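Local structure of tumor necrosis factor receptor superfamily member 11B (Homo sapiens, 3URF) at residues Pro5-His9 and Leu19-Cys23; Gly127-Asn131 and Asn157-Asp161. The protein acts as a secreted decoy receptor for the cytokine RANKL, neutralising it in osteoclast formation, this chain comprising its four cysteine-rich repeats. One frame throughout, in Å; residues are numbered along the deposited sequence.

Interaction 1: residues Pro5-His9 and Leu19-Cys23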
# COMPACT_ATOMS: atom_id res chain seq x y z
N PRO B 5 -31.26 13.79 -40.18
CA PRO B 5 -30.86 15.20 -40.32
C PRO B 5 -29.47 15.38 -39.75
O PRO B 5 -28.67 14.45 -39.83
CB PRO B 5 -31.87 15.94 -39.44
CG PRO B 5 -33.06 15.03 -39.38
CD PRO B 5 -32.49 13.65 -39.37
N LYS B 6 -29.20 16.55 -39.18
CA LYS B 6 -28.05 16.69 -38.31
C LYS B 6 -28.30 15.76 -37.13
O LYS B 6 -27.38 15.35 -36.42
CB LYS B 6 -27.92 18.13 -37.83
CG LYS B 6 -27.91 19.13 -38.95
CD LYS B 6 -28.65 20.41 -38.56
CE LYS B 6 -30.16 20.16 -38.42
NZ LYS B 6 -30.89 21.43 -38.14
N TYR B 7 -29.57 15.41 -36.94
CA TYR B 7 -30.01 14.45 -35.93
C TYR B 7 -30.57 15.16 -34.72
O TYR B 7 -29.94 16.04 -34.13
CB TYR B 7 -28.90 13.46 -35.55
CG TYR B 7 -29.16 12.05 -36.05
CD1 TYR B 7 -28.99 10.94 -35.21
CD2 TYR B 7 -29.58 11.81 -37.36
CE1 TYR B 7 -29.23 9.64 -35.67
CE2 TYR B 7 -29.82 10.52 -37.82
CZ TYR B 7 -29.64 9.43 -36.98
OH TYR B 7 -29.88 8.15 -37.43
N LEU B 8 -31.79 14.76 -34.36
CA LEU B 8 -32.56 15.44 -33.33
C LEU B 8 -32.88 14.53 -32.13
O LEU B 8 -32.57 13.34 -32.14
CB LEU B 8 -33.85 16.03 -33.93
CG LEU B 8 -33.68 17.12 -35.00
CD1 LEU B 8 -33.52 16.53 -36.40
CD2 LEU B 8 -34.83 18.13 -34.99
N HIS B 9 -33.47 15.11 -31.09
CA HIS B 9 -33.85 14.35 -29.91
C HIS B 9 -34.92 15.09 -29.11
O HIS B 9 -35.12 16.29 -29.29
CB HIS B 9 -32.61 14.04 -29.04
CG HIS B 9 -32.04 15.25 -28.35
ND1 HIS B 9 -31.70 16.40 -29.02
CD2 HIS B 9 -31.73 15.47 -27.05
CE1 HIS B 9 -31.21 17.28 -28.17
NE2 HIS B 9 -31.22 16.74 -26.96
N LEU B 19 -38.28 18.50 -30.75
CA LEU B 19 -37.18 17.93 -31.51
C LEU B 19 -36.01 18.90 -31.53
O LEU B 19 -36.01 19.89 -32.26
CB LEU B 19 -37.62 17.58 -32.94
CG LEU B 19 -38.16 16.17 -33.18
CD1 LEU B 19 -37.04 15.13 -33.15
CD2 LEU B 19 -39.23 15.84 -32.15
N CYS B 20 -35.01 18.61 -30.70
CA CYS B 20 -33.83 19.44 -30.60
C CYS B 20 -32.71 18.77 -31.36
O CYS B 20 -32.68 17.56 -31.49
CB CYS B 20 -33.42 19.57 -29.13
SG CYS B 20 -34.75 20.08 -28.04
N ASP B 21 -31.77 19.57 -31.85
CA ASP B 21 -30.60 19.02 -32.49
C ASP B 21 -29.63 18.46 -31.47
O ASP B 21 -29.58 18.91 -30.33
CB ASP B 21 -29.90 20.10 -33.30
CG ASP B 21 -30.41 20.18 -34.71
OD1 ASP B 21 -31.13 19.24 -35.13
OD2 ASP B 21 -30.09 21.17 -35.40
N LYS B 22 -28.88 17.45 -31.89
CA LYS B 22 -27.82 16.89 -31.06
C LYS B 22 -26.54 17.70 -31.24
O LYS B 22 -26.39 18.45 -32.21
CB LYS B 22 -27.58 15.42 -31.40
CG LYS B 22 -28.47 14.46 -30.64
CD LYS B 22 -28.14 13.02 -31.00
CE LYS B 22 -28.40 12.09 -29.83
NZ LYS B 22 -27.72 10.78 -30.00
N CYS B 23 -25.62 17.56 -30.30
CA CYS B 23 -24.36 18.28 -30.39
C CYS B 23 -23.32 17.44 -31.09
O CYS B 23 -23.15 16.25 -30.80
CB CYS B 23 -23.88 18.72 -29.01
SG CYS B 23 -24.80 20.11 -28.30

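Interaction 2: residues Gly127-Asn131 and Asn157-Asp161. With NAG (2-acetamido-2-deoxy-beta-D-glucopyranose), chain C.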
# COMPACT_ATOMS: atom_id res chain seq x y z
N GLY B 127 3.11 -32.32 -41.78
CA GLY B 127 3.21 -31.77 -43.11
C GLY B 127 3.52 -30.28 -43.17
O GLY B 127 3.39 -29.66 -44.22
N PHE B 128 3.94 -29.71 -42.04
CA PHE B 128 4.34 -28.31 -41.98
C PHE B 128 5.66 -28.15 -41.26
O PHE B 128 6.23 -29.12 -40.76
CB PHE B 128 3.28 -27.47 -41.28
CG PHE B 128 2.02 -27.30 -42.07
CD1 PHE B 128 1.83 -26.19 -42.87
CD2 PHE B 128 1.03 -28.27 -42.03
CE1 PHE B 128 0.67 -26.03 -43.61
CE2 PHE B 128 -0.13 -28.12 -42.77
CZ PHE B 128 -0.31 -27.00 -43.56
N PHE B 129 6.14 -26.91 -41.18
CA PHE B 129 7.43 -26.66 -40.55
C PHE B 129 7.73 -25.16 -40.42
O PHE B 129 7.01 -24.32 -40.99
CB PHE B 129 8.53 -27.34 -41.38
CG PHE B 129 8.93 -26.56 -42.60
CD1 PHE B 129 10.13 -25.87 -42.65
CD2 PHE B 129 8.08 -26.51 -43.71
CE1 PHE B 129 10.49 -25.14 -43.77
CE2 PHE B 129 8.43 -25.78 -44.84
CZ PHE B 129 9.63 -25.10 -44.87
N SER B 130 8.77 -24.85 -39.65
CA SER B 130 9.44 -23.55 -39.68
C SER B 130 10.91 -23.71 -39.27
O SER B 130 11.20 -24.29 -38.22
CB SER B 130 8.74 -22.52 -38.78
OG SER B 130 7.88 -23.17 -37.86
N ASN B 131 11.83 -23.20 -40.09
CA ASN B 131 13.26 -23.33 -39.81
C ASN B 131 13.83 -22.29 -38.82
O ASN B 131 15.02 -22.33 -38.49
CB ASN B 131 14.08 -23.34 -41.12
CG ASN B 131 13.95 -22.05 -41.93
OD1 ASN B 131 13.71 -20.98 -41.38
ND2 ASN B 131 14.11 -22.16 -43.25
N ASN B 157 10.45 -32.94 -41.22
CA ASN B 157 9.74 -32.97 -39.95
C ASN B 157 9.00 -31.65 -39.68
O ASN B 157 8.66 -30.92 -40.61
CB ASN B 157 10.67 -33.33 -38.79
CG ASN B 157 12.04 -32.68 -38.90
OD1 ASN B 157 12.16 -31.46 -38.92
ND2 ASN B 157 13.09 -33.50 -38.97
N ALA B 158 8.76 -31.35 -38.41
CA ALA B 158 8.08 -30.11 -38.05
C ALA B 158 9.05 -28.93 -38.02
O ALA B 158 8.64 -27.78 -37.85
CB ALA B 158 7.36 -30.26 -36.71
N THR B 159 10.34 -29.23 -38.18
CA THR B 159 11.37 -28.22 -38.08
C THR B 159 12.07 -28.05 -39.41
O THR B 159 12.87 -27.13 -39.59
CB THR B 159 12.42 -28.61 -37.02
OG1 THR B 159 13.35 -29.56 -37.57
CG2 THR B 159 11.75 -29.23 -35.81
N HIS B 160 11.78 -28.96 -40.34
CA HIS B 160 12.53 -29.01 -41.58
C HIS B 160 11.65 -29.37 -42.78
O HIS B 160 10.79 -30.25 -42.72
CB HIS B 160 13.67 -30.01 -41.46
CG HIS B 160 14.90 -29.63 -42.23
ND1 HIS B 160 14.97 -29.72 -43.60
CD2 HIS B 160 16.10 -29.17 -41.82
CE1 HIS B 160 16.16 -29.33 -44.00
NE2 HIS B 160 16.87 -28.99 -42.94
N ASP B 161 11.88 -28.67 -43.88
CA ASP B 161 11.11 -28.85 -45.10
C ASP B 161 11.55 -30.14 -45.79
O ASP B 161 12.50 -30.79 -45.37
CB ASP B 161 11.37 -27.65 -46.01
CG ASP B 161 10.49 -27.64 -47.24
OD1 ASP B 161 9.47 -28.35 -47.27
OD2 ASP B 161 10.85 -26.89 -48.18
C1 NAG C . 14.28 -32.92 -38.38
C2 NAG C . 14.71 -33.57 -37.05
C3 NAG C . 16.08 -33.10 -36.53
C4 NAG C . 17.12 -33.13 -37.65
C5 NAG C . 16.58 -32.36 -38.86
C6 NAG C . 17.57 -32.42 -40.02
C7 NAG C . 13.35 -34.34 -35.19
C8 NAG C . 13.13 -33.93 -33.76
N2 NAG C . 13.68 -33.36 -36.04
O3 NAG C . 16.47 -33.92 -35.45
O4 NAG C . 18.38 -32.61 -37.22
O5 NAG C . 15.34 -32.87 -39.31
O6 NAG C . 17.39 -33.67 -40.67
O7 NAG C . 13.23 -35.52 -35.52

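Interaction 1: residues Pro5-His9 and Leu19-Cys23
Cys-20 and His-9 face each other as an antiparallel hydrogen-bonded pair, and the tightly packed part of the contact is built round them. The amide of Cys-20 donates to the backbone oxygen of His-9, N to O 2.7 Å and almost straight at 174°. Return bonds from His-9 N and His-9 ND1 converge on Cys-20 O, but the position of that oxygen is doubtful, so little can rest on their lengths. With CG set between backbone N and carbonyl carbon (chi1 70°), the imidazole of His-9 turns across toward Cys-20: CE1 lies 3.3 Å from Cys-20 CB, and Asp-21 O lies at the ring edge, near its plane. The buried sulfur of Cys-20, stationed obliquely to this ring, is tied to Cys-33. One step along, Leu-8 and Asp-21 form a non-hydrogen-bonded pair with diverging side chains, after which Lys-22 N donates a hydrogen bond to Tyr-7 O at 2.9 Å.

The outer side is looser and more exposed. There Leu-8 and Leu-19 meet at about a right angle, Leu-8 CB being 3.4 Å from Leu-19 CD1. Beyond them the exposed chain of Lys-6, bent at chi2 and chi3, brings NZ to 2.9 Å from Asp-21 OD2, a salt bridge on the syn lone pair; the other oxygen, OD1, rests against Leu-8 CG at 3.3 Å. An alanine in place of Asp-21 is likely to leave the Lys-6 ammonium without its charged mate and its long chain free to turn. Two short antiparallel strands, with Cys-20 in the second and Cys-23 just after it disulfide-bonded to Cys-41, make this the opening beta hairpin of the first TNF-receptor cysteine-rich repeat.

Interaction 2: residues Gly127-Asn131 and Asn157-Asp161
Asp-161 CB lies over one face of the Phe-129 ring, and stacking against that ring is the side-chain contact here. The CB forms a CH-pi contact 3.6 Å from the centroid of the ring, displaced toward the rim, where Asp-161 CB is 3.3 Å from Phe-129 CZ. Because CG of Asp-161 stands anti to the backbone N (chi1 -173°), the carboxylate runs out past the CZ-CE2 rim, its plane within 6° of the ring's, an offset stack. Its OD1 accepts a bond from Thr-143 N, which helps to fix the rotation of the group.

Backbone contacts are slighter. Ser-130 N donates weakly to Ala-158 O over 3.4 Å, and the same oxygen receives a CA-H...O contact from Phe-129 CA at 3.2 Å. A second such contact runs the other way, from Ala-158 CA to Phe-128 O. Strand 128-129 pairs in antiparallel fashion with strand 140-141 in the fourth TNF-receptor cysteine-rich repeat, and the irregular loop 157-161 packs against strand 128-129.

Within the loop, polar bonds shape the N-glycosylation sequon Asn-Ala-Thr. Asn-157 OD1 takes the amide of Thr-159 on a lone pair, N to OD1 3.0 Å, closing an Asx turn; the hydroxyl OG1 of Thr-159 donates to the same oxygen, tilted 34° from the carbonyl plane. His-160 ND1 bonds Asp-161 O, which lies in the plane of the imidazole.

The covalent link is Asn-157 ND2 to C1 of the N-acetylglucosamine, whose C6 approaches His-160 CD2 at 4.0 Å.

Overall arrangement
Interactions 1 and 2 lie on opposite sides of the chain's centre, with about 61 Å between their centres and about 46 Å between nearest atoms; they share no element, one belonging to the first cysteine-rich repeat and the other to the fourth. Both are surface contacts in an elongated, disulfide-braced receptor without helices. Interaction 1 joins the two strands of a hairpin, so regular backbone pairing leads, aided by a salt bridge and by a histidine ring against a buried disulfide cysteine. Interaction 2 sets a loop against a strand paired elsewhere: its cross-segment hydrogen bonding is weak, the side-chain contact is an aromatic ring against an aspartate, and the loop carries a glycan.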